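Side-chain contact in cytokinesis protein 2 (Saccharomyces cerevisiae, PDB 4WPE), which forms rings at the division site, mediates cytoskeletal rearrangements required for cytokinesis, and is represented here by its F-BAR domain: residues 184-187 / 188-191. Sequence-based numbering, arbitrary orientation.
Sequences ESNS and QEYK
The side chains of Glu-184 and Gln-188 run side by side and point the same way, with carboxylate and amide planes 23° apart. Between the side chains the nearest atoms are Gln-188 NE2 and Glu-184 CG, 3.6 Å apart, so the amide nitrogen rests against the aliphatic part of the glutamate. Gln-188 CG lies closer to the backbone, 3.2 Å from Glu-184 O. Glu-184 reaches this place because its CG stands anti to the backbone N (chi1 -175°) and the chain runs on extended. The ring of Tyr-190 meets Asn-186 O obliquely, with its CD2 at 3.3 Å from that oxygen. Asn-186 CB comes only to 4.4 Å from Tyr-190 CE2, a loose approach. The carboxylate of Glu-189 is led back over the preceding turn, and its CG sits 3.1 Å from Ser-185 O.

The four carbonyls of 184-187 accept the backbone bonds from 188-191. Glu-189 N gives a fairly straight bond to Ser-185 O (2.9 Å, N-H...O angle 163°). Tyr-190 N binds Asn-186 O at 2.9 Å. The bonds from Gln-188 N to Glu-184 O and from Lys-191 N to Ser-187 O are longer and more bent. Both serine hydroxyls turn back along the helix: Ser-185 OG bonds to Leu-181 O and Ser-187 OG to Trp-183 O.

Glu-184 touches Phe-157, Ser-187 touches Ala-153, and Tyr-190 touches Leu-146 and Lys-149, all of helix 76-162. Gln-188, Glu-189 and Lys-191 are exposed. Residues 184-191 make about two turns of alpha helix, joined by i to i+4 backbone bonds, within a predicted coiled coil, on a long helix of the elongated F-BAR helical bundle.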
ATOM      1  N   GLU A 184      -8.290 -76.293 -44.295  1.00 48.00           N
ATOM      2  CA  GLU A 184      -7.167 -75.983 -45.165  1.00 55.30           C
ATOM      3  C   GLU A 184      -7.353 -74.556 -45.669  1.00 59.90           C
ATOM      4  O   GLU A 184      -6.421 -73.753 -45.672  1.00 63.82           O
ATOM      5  CB  GLU A 184      -7.089 -76.970 -46.329  1.00 61.60           C
ATOM      6  CG  GLU A 184      -5.876 -76.806 -47.225  1.00 69.66           C
ATOM      7  CD  GLU A 184      -5.913 -77.751 -48.411  1.00 83.03           C
ATOM      8  OE1 GLU A 184      -4.980 -78.569 -48.558  1.00 85.76           O
ATOM      9  OE2 GLU A 184      -6.883 -77.679 -49.195  1.00 90.33           O
ATOM     10  N   SER A 185      -8.581 -74.248 -46.075  1.00 55.17           N
ATOM     11  CA  SER A 185      -8.935 -72.922 -46.558  1.00 55.63           C
ATOM     12  C   SER A 185      -8.752 -71.883 -45.463  1.00 57.65           C
ATOM     13  O   SER A 185      -8.148 -70.833 -45.685  1.00 48.17           O
ATOM     14  CB  SER A 185     -10.379 -72.898 -47.063  1.00 52.52           C
ATOM     15  OG  SER A 185     -10.537 -73.725 -48.202  1.00 61.38           O
ATOM     16  N   ASN A 186      -9.278 -72.189 -44.281  1.00 56.02           N
ATOM     17  CA  ASN A 186      -9.180 -71.297 -43.133  1.00 45.10           C
ATOM     18  C   ASN A 186      -7.732 -70.978 -42.779  1.00 52.26           C
ATOM     19  O   ASN A 186      -7.386 -69.822 -42.539  1.00 57.41           O
ATOM     20  CB  ASN A 186      -9.896 -71.913 -41.932  1.00 42.14           C
ATOM     21  CG  ASN A 186     -11.397 -71.712 -41.985  1.00 43.56           C
ATOM     22  OD1 ASN A 186     -11.923 -71.129 -42.936  1.00 42.64           O
ATOM     23  ND2 ASN A 186     -12.099 -72.210 -40.973  1.00 42.24           N
ATOM     24  N   SER A 187      -6.886 -72.002 -42.761  1.00 53.07           N
ATOM     25  CA  SER A 187      -5.470 -71.810 -42.466  1.00 52.58           C
ATOM     26  C   SER A 187      -4.808 -70.895 -43.489  1.00 48.63           C
ATOM     27  O   SER A 187      -3.978 -70.060 -43.137  1.00 57.20           O
ATOM     28  CB  SER A 187      -4.742 -73.155 -42.421  1.00 50.63           C
ATOM     29  OG  SER A 187      -5.237 -73.961 -41.368  1.00 59.25           O
ATOM     30  N   GLN A 188      -5.180 -71.058 -44.754  1.00 51.81           N
ATOM     31  CA  GLN A 188      -4.601 -70.268 -45.835  1.00 52.37           C
ATOM     32  C   GLN A 188      -5.031 -68.810 -45.759  1.00 49.21           C
ATOM     33  O   GLN A 188      -4.209 -67.906 -45.909  1.00 52.85           O
ATOM     34  CB  GLN A 188      -4.992 -70.854 -47.192  1.00 60.44           C
ATOM     35  CG  GLN A 188      -4.339 -72.188 -47.503  1.00 67.17           C
ATOM     36  CD  GLN A 188      -4.876 -72.821 -48.774  1.00 71.93           C
ATOM     37  OE1 GLN A 188      -5.667 -72.215 -49.499  1.00 78.91           O
ATOM     38  NE2 GLN A 188      -4.454 -74.051 -49.047  1.00 61.80           N
ATOM     39  N   GLU A 189      -6.321 -68.584 -45.527  1.00 48.15           N
ATOM     40  CA  GLU A 189      -6.853 -67.229 -45.463  1.00 55.93           C
ATOM     41  C   GLU A 189      -6.368 -66.494 -44.224  1.00 55.44           C
ATOM     42  O   GLU A 189      -6.001 -65.321 -44.297  1.00 54.75           O
ATOM     43  CB  GLU A 189      -8.382 -67.246 -45.492  1.00 68.47           C
ATOM     44  CG  GLU A 189      -8.967 -67.994 -46.671  1.00 86.95           C
ATOM     45  CD  GLU A 189     -10.467 -68.177 -46.556  1.00 99.92           C
ATOM     46  OE1 GLU A 189     -11.028 -67.859 -45.485  1.00105.92           O
ATOM     47  OE2 GLU A 189     -11.082 -68.645 -47.537  1.00102.05           O
ATOM     48  N   TYR A 190      -6.374 -67.181 -43.086  1.00 54.11           N
ATOM     49  CA  TYR A 190      -5.909 -66.589 -41.836  1.00 49.35           C
ATOM     50  C   TYR A 190      -4.456 -66.150 -41.951  1.00 56.60           C
ATOM     51  O   TYR A 190      -4.076 -65.095 -41.439  1.00 56.30           O
ATOM     52  CB  TYR A 190      -6.069 -67.575 -40.685  1.00 48.03           C
ATOM     53  CG  TYR A 190      -7.467 -67.636 -40.123  1.00 51.72           C
ATOM     54  CD1 TYR A 190      -8.349 -66.580 -40.292  1.00 63.06           C
ATOM     55  CD2 TYR A 190      -7.902 -68.748 -39.414  1.00 47.03           C
ATOM     56  CE1 TYR A 190      -9.628 -66.626 -39.770  1.00 66.22           C
ATOM     57  CE2 TYR A 190      -9.181 -68.805 -38.891  1.00 55.10           C
ATOM     58  CZ  TYR A 190     -10.040 -67.743 -39.072  1.00 63.50           C
ATOM     59  OH  TYR A 190     -11.313 -67.795 -38.553  1.00 69.01           O
ATOM     60  N   LYS A 191      -3.653 -66.959 -42.634  1.00 50.46           N
ATOM     61  CA  LYS A 191      -2.245 -66.641 -42.840  1.00 50.86           C
ATOM     62  C   LYS A 191      -2.103 -65.348 -43.631  1.00 54.60           C
ATOM     63  O   LYS A 191      -1.271 -64.501 -43.312  1.00 60.19           O
ATOM     64  CB  LYS A 191      -1.538 -67.790 -43.561  1.00 52.05           C
ATOM     65  CG  LYS A 191      -0.023 -67.813 -43.397  1.00 50.26           C
ATOM     66  CD  LYS A 191       0.682 -66.973 -44.444  1.00 55.29           C
ATOM     67  CE  LYS A 191       2.189 -67.110 -44.324  1.00 60.24           C
ATOM     68  NZ  LYS A 191       2.643 -66.896 -42.923  1.00 65.10           N
TER